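Local coordinates for minor structural protein 4 (Lactococcus phage Tuc2009, PDB 5E7T), which probably serves as a structural component of the phage baseplate, carrying a domain related to the immunoglobulin-like domain of baseplate upper proteins, at residues E104-D116 with T120-G129. Residues are numbered along the deposited sequence; the frame is centred on the assembly and turned at random.
Sequences EKVKPPTNLIVSD and TSAKISWENG
Leu112 and Val114 meet Ile124 across a short antiparallel hairpin, a worked example of a β hairpin whose two faces are packed differently. With CG1 opposite the backbone N (chi1 177°), Ile124 carries CD1 obliquely across to Leu112 CD2 (3.9 Å) and Val114 CG1 (4.1 Å). Toward the large sheet, Pro109 lies beside Trp126 and points the same way, its CB 3.6 Å from indole CD1, while Leu112 CD1 touches Trp126 CB. Pro109, Leu112, Ile124 and Trp126 are all buried. Four backbone bonds join the strands, two in each of the hydrogen-bonded pairs Ile113–Ser125 and Ser115–Lys123; beyond them Thr110 N donates a hydrogen bond to Glu127 O.

The face of Ile113, Ser115, Lys123 and Ser125 is more open and largely polar; Ile113 and, just past the strand end, Asp116 are exposed. Bent at its last two torsions (chi3 99°), Lys123 brings NZ into a hydrogen bond with Ser115 OG (3.0 Å) and a salt bridge with Asp116 OD1 (2.8 Å), approached on its anti side, 34° out of plane.

Strand 98-103 of the large sheet precedes this hairpin. Residues 122-125 also pair antiparallel with a strand of Minor structural protein 5, continuing the small sheet into that chain; its Tyr231 stacks edge-to-face with Trp126.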
loop_
_atom_site.group_PDB
_atom_site.type_symbol
_atom_site.label_atom_id
_atom_site.label_comp_id
_atom_site.label_asym_id
_atom_site.label_seq_id
_atom_site.Cartn_x
_atom_site.Cartn_y
_atom_site.Cartn_z
ATOM N N GLU A 104 -27.673 -24.830 22.076
ATOM C CA GLU A 104 -27.702 -26.259 21.744
ATOM C C GLU A 104 -28.727 -26.954 22.633
ATOM O O GLU A 104 -28.506 -27.053 23.840
ATOM C CB GLU A 104 -26.309 -26.880 21.984
ATOM C CG GLU A 104 -26.046 -28.221 21.316
ATOM C CD GLU A 104 -24.628 -28.751 21.469
ATOM O OE1 GLU A 104 -24.142 -28.830 22.621
ATOM O OE2 GLU A 104 -24.006 -29.103 20.439
ATOM N N LYS A 105 -29.861 -27.404 22.053
ATOM C CA LYS A 105 -30.884 -28.133 22.812
ATOM C C LYS A 105 -30.701 -29.642 22.624
ATOM O O LYS A 105 -30.619 -30.372 23.618
ATOM C CB LYS A 105 -32.321 -27.662 22.490
ATOM C CG LYS A 105 -32.710 -26.335 23.175
ATOM C CD LYS A 105 -34.093 -25.801 22.748
ATOM C CE LYS A 105 -34.280 -24.335 23.107
ATOM N NZ LYS A 105 -35.573 -23.786 22.604
ATOM N N VAL A 106 -30.588 -30.107 21.360
ATOM C CA VAL A 106 -30.340 -31.528 21.091
ATOM C C VAL A 106 -28.834 -31.712 21.170
ATOM O O VAL A 106 -28.097 -31.235 20.304
ATOM C CB VAL A 106 -30.960 -32.050 19.782
ATOM C CG1 VAL A 106 -30.939 -33.567 19.747
ATOM C CG2 VAL A 106 -32.379 -31.547 19.632
ATOM N N LYS A 107 -28.389 -32.318 22.275
ATOM C CA LYS A 107 -26.982 -32.478 22.593
ATOM C C LYS A 107 -26.446 -33.903 22.320
ATOM O O LYS A 107 -27.124 -34.905 22.575
ATOM C CB LYS A 107 -26.701 -32.005 24.041
ATOM C CG LYS A 107 -26.740 -30.472 24.188
ATOM C CD LYS A 107 -26.039 -29.951 25.455
ATOM C CE LYS A 107 -25.870 -28.443 25.468
ATOM N NZ LYS A 107 -25.384 -27.951 26.787
ATOM N N PRO A 108 -25.197 -33.980 21.814
ATOM C CA PRO A 108 -24.620 -35.281 21.456
ATOM C C PRO A 108 -24.403 -36.265 22.594
ATOM O O PRO A 108 -23.987 -35.835 23.669
ATOM C CB PRO A 108 -23.278 -34.919 20.812
ATOM C CG PRO A 108 -23.060 -33.520 21.041
ATOM C CD PRO A 108 -24.324 -32.866 21.395
ATOM N N PRO A 109 -24.602 -37.589 22.342
ATOM C CA PRO A 109 -24.375 -38.609 23.385
ATOM C C PRO A 109 -22.960 -38.592 23.989
ATOM O O PRO A 109 -22.082 -37.953 23.402
ATOM C CB PRO A 109 -24.704 -39.913 22.663
ATOM C CG PRO A 109 -25.660 -39.506 21.613
ATOM C CD PRO A 109 -25.117 -38.214 21.113
ATOM N N THR A 110 -22.726 -39.262 25.158
ATOM C CA THR A 110 -21.443 -39.088 25.834
ATOM C C THR A 110 -20.589 -40.318 26.170
ATOM O O THR A 110 -19.437 -40.377 25.717
ATOM C CB THR A 110 -21.642 -38.286 27.135
ATOM O OG1 THR A 110 -22.405 -37.126 26.843
ATOM C CG2 THR A 110 -20.321 -37.838 27.768
ATOM N N ASN A 111 -21.006 -41.167 27.081
ATOM C CA ASN A 111 -20.042 -42.167 27.489
ATOM C C ASN A 111 -20.136 -43.398 26.640
ATOM O O ASN A 111 -20.767 -44.387 27.027
ATOM C CB ASN A 111 -20.138 -42.438 28.992
ATOM C CG ASN A 111 -19.769 -41.212 29.814
ATOM O OD1 ASN A 111 -20.598 -40.330 30.107
ATOM N ND2 ASN A 111 -18.493 -41.098 30.152
ATOM N N LEU A 112 -19.518 -43.332 25.453
ATOM C CA LEU A 112 -19.552 -44.448 24.517
ATOM C C LEU A 112 -18.699 -45.610 25.009
ATOM O O LEU A 112 -17.515 -45.423 25.303
ATOM C CB LEU A 112 -19.157 -43.995 23.103
ATOM C CG LEU A 112 -20.284 -43.435 22.235
ATOM C CD1 LEU A 112 -20.647 -42.036 22.635
ATOM C CD2 LEU A 112 -19.887 -43.426 20.795
ATOM N N ILE A 113 -19.319 -46.785 25.182
ATOM C CA ILE A 113 -18.609 -47.972 25.663
ATOM C C ILE A 113 -18.882 -49.119 24.728
ATOM O O ILE A 113 -20.045 -49.425 24.456
ATOM C CB ILE A 113 -18.952 -48.382 27.145
ATOM C CG1 ILE A 113 -18.873 -47.209 28.169
ATOM C CG2 ILE A 113 -18.102 -49.568 27.627
ATOM C CD1 ILE A 113 -17.426 -46.595 28.504
ATOM N N VAL A 114 -17.823 -49.792 24.281
ATOM C CA VAL A 114 -17.955 -50.993 23.455
ATOM C C VAL A 114 -17.804 -52.217 24.363
ATOM O O VAL A 114 -16.792 -52.368 25.049
ATOM C CB VAL A 114 -17.031 -51.021 22.219
ATOM C CG1 VAL A 114 -17.664 -50.261 21.064
ATOM C CG2 VAL A 114 -15.655 -50.442 22.554
ATOM N N SER A 115 -18.851 -53.033 24.431
ATOM C CA SER A 115 -18.934 -54.231 25.267
ATOM C C SER A 115 -19.379 -55.409 24.414
ATOM O O SER A 115 -19.748 -55.205 23.255
ATOM C CB SER A 115 -19.936 -54.004 26.395
ATOM O OG SER A 115 -21.116 -53.360 25.936
ATOM N N ASP A 116 -19.348 -56.644 24.977
ATOM C CA ASP A 116 -19.765 -57.881 24.298
ATOM C C ASP A 116 -19.205 -57.996 22.854
ATOM O O ASP A 116 -19.955 -58.305 21.920
ATOM C CB ASP A 116 -21.308 -58.021 24.332
ATOM C CG ASP A 116 -21.913 -58.116 25.721
ATOM O OD1 ASP A 116 -22.152 -57.052 26.340
ATOM O OD2 ASP A 116 -22.190 -59.254 26.172
ATOM N N THR A 120 -17.640 -61.274 14.984
ATOM C CA THR A 120 -18.680 -60.801 14.068
ATOM C C THR A 120 -19.564 -59.654 14.643
ATOM O O THR A 120 -20.343 -59.078 13.882
ATOM C CB THR A 120 -19.523 -62.018 13.573
ATOM O OG1 THR A 120 -20.693 -61.582 12.872
ATOM C CG2 THR A 120 -19.943 -62.973 14.708
ATOM N N SER A 121 -19.448 -59.309 15.942
ATOM C CA SER A 121 -20.306 -58.274 16.537
ATOM C C SER A 121 -19.698 -57.500 17.723
ATOM O O SER A 121 -18.633 -57.860 18.224
ATOM C CB SER A 121 -21.612 -58.916 16.999
ATOM O OG SER A 121 -21.384 -59.792 18.095
ATOM N N ALA A 122 -20.426 -56.465 18.202
ATOM C CA ALA A 122 -20.112 -55.647 19.386
ATOM C C ALA A 122 -21.353 -54.871 19.806
ATOM O O ALA A 122 -22.272 -54.704 19.002
ATOM C CB ALA A 122 -18.962 -54.690 19.115
ATOM N N LYS A 123 -21.398 -54.422 21.067
ATOM C CA LYS A 123 -22.525 -53.674 21.605
ATOM C C LYS A 123 -22.039 -52.293 21.960
ATOM O O LYS A 123 -21.034 -52.137 22.662
ATOM C CB LYS A 123 -23.133 -54.384 22.832
ATOM C CG LYS A 123 -24.491 -53.829 23.272
ATOM C CD LYS A 123 -25.233 -54.749 24.234
ATOM C CE LYS A 123 -25.071 -54.326 25.676
ATOM N NZ LYS A 123 -23.751 -54.731 26.238
ATOM N N ILE A 124 -22.720 -51.287 21.434
ATOM C CA ILE A 124 -22.366 -49.906 21.699
ATOM C C ILE A 124 -23.419 -49.356 22.630
ATOM O O ILE A 124 -24.608 -49.538 22.367
ATOM C CB ILE A 124 -22.135 -49.066 20.403
ATOM C CG1 ILE A 124 -21.839 -47.577 20.711
ATOM C CG2 ILE A 124 -23.285 -49.202 19.400
ATOM C CD1 ILE A 124 -20.471 -47.275 21.370
ATOM N N SER A 125 -22.985 -48.760 23.752
ATOM C CA SER A 125 -23.855 -48.170 24.765
ATOM C C SER A 125 -23.381 -46.745 25.022
ATOM O O SER A 125 -22.200 -46.446 24.835
ATOM C CB SER A 125 -23.801 -48.988 26.044
ATOM O OG SER A 125 -23.897 -50.374 25.759
ATOM N N TRP A 126 -24.290 -45.854 25.404
ATOM C CA TRP A 126 -23.947 -44.458 25.641
ATOM C C TRP A 126 -24.874 -43.837 26.708
ATOM O O TRP A 126 -25.724 -44.534 27.279
ATOM C CB TRP A 126 -23.989 -43.669 24.303
ATOM C CG TRP A 126 -25.327 -43.737 23.620
ATOM C CD1 TRP A 126 -26.376 -42.885 23.796
ATOM C CD2 TRP A 126 -25.800 -44.784 22.756
ATOM N NE1 TRP A 126 -27.478 -43.344 23.116
ATOM C CE2 TRP A 126 -27.144 -44.489 22.440
ATOM C CE3 TRP A 126 -25.207 -45.929 22.193
ATOM C CZ2 TRP A 126 -27.902 -45.285 21.572
ATOM C CZ3 TRP A 126 -25.968 -46.741 21.366
ATOM C CH2 TRP A 126 -27.297 -46.416 21.057
ATOM N N GLU A 127 -24.701 -42.526 26.961
ATOM C CA GLU A 127 -25.498 -41.734 27.902
ATOM C C GLU A 127 -25.932 -40.413 27.204
ATOM O O GLU A 127 -25.106 -39.803 26.529
ATOM C CB GLU A 127 -24.655 -41.389 29.152
ATOM C CG GLU A 127 -24.073 -42.564 29.923
ATOM C CD GLU A 127 -23.184 -42.218 31.105
ATOM O OE1 GLU A 127 -23.348 -41.119 31.689
ATOM O OE2 GLU A 127 -22.344 -43.072 31.474
ATOM N N ASN A 128 -27.194 -39.958 27.395
ATOM C CA ASN A 128 -27.727 -38.714 26.811
ATOM C C ASN A 128 -26.949 -37.470 27.301
ATOM O O ASN A 128 -26.615 -37.383 28.490
ATOM C CB ASN A 128 -29.218 -38.571 27.146
ATOM C CG ASN A 128 -29.926 -37.408 26.480
ATOM O OD1 ASN A 128 -29.819 -36.242 26.898
ATOM N ND2 ASN A 128 -30.734 -37.710 25.474
ATOM N N GLY A 129 -26.694 -36.526 26.387
ATOM C CA GLY A 129 -25.969 -35.286 26.670
ATOM C C GLY A 129 -26.635 -34.371 27.680
ATOM O O GLY A 129 -27.715 -33.831 27.434
#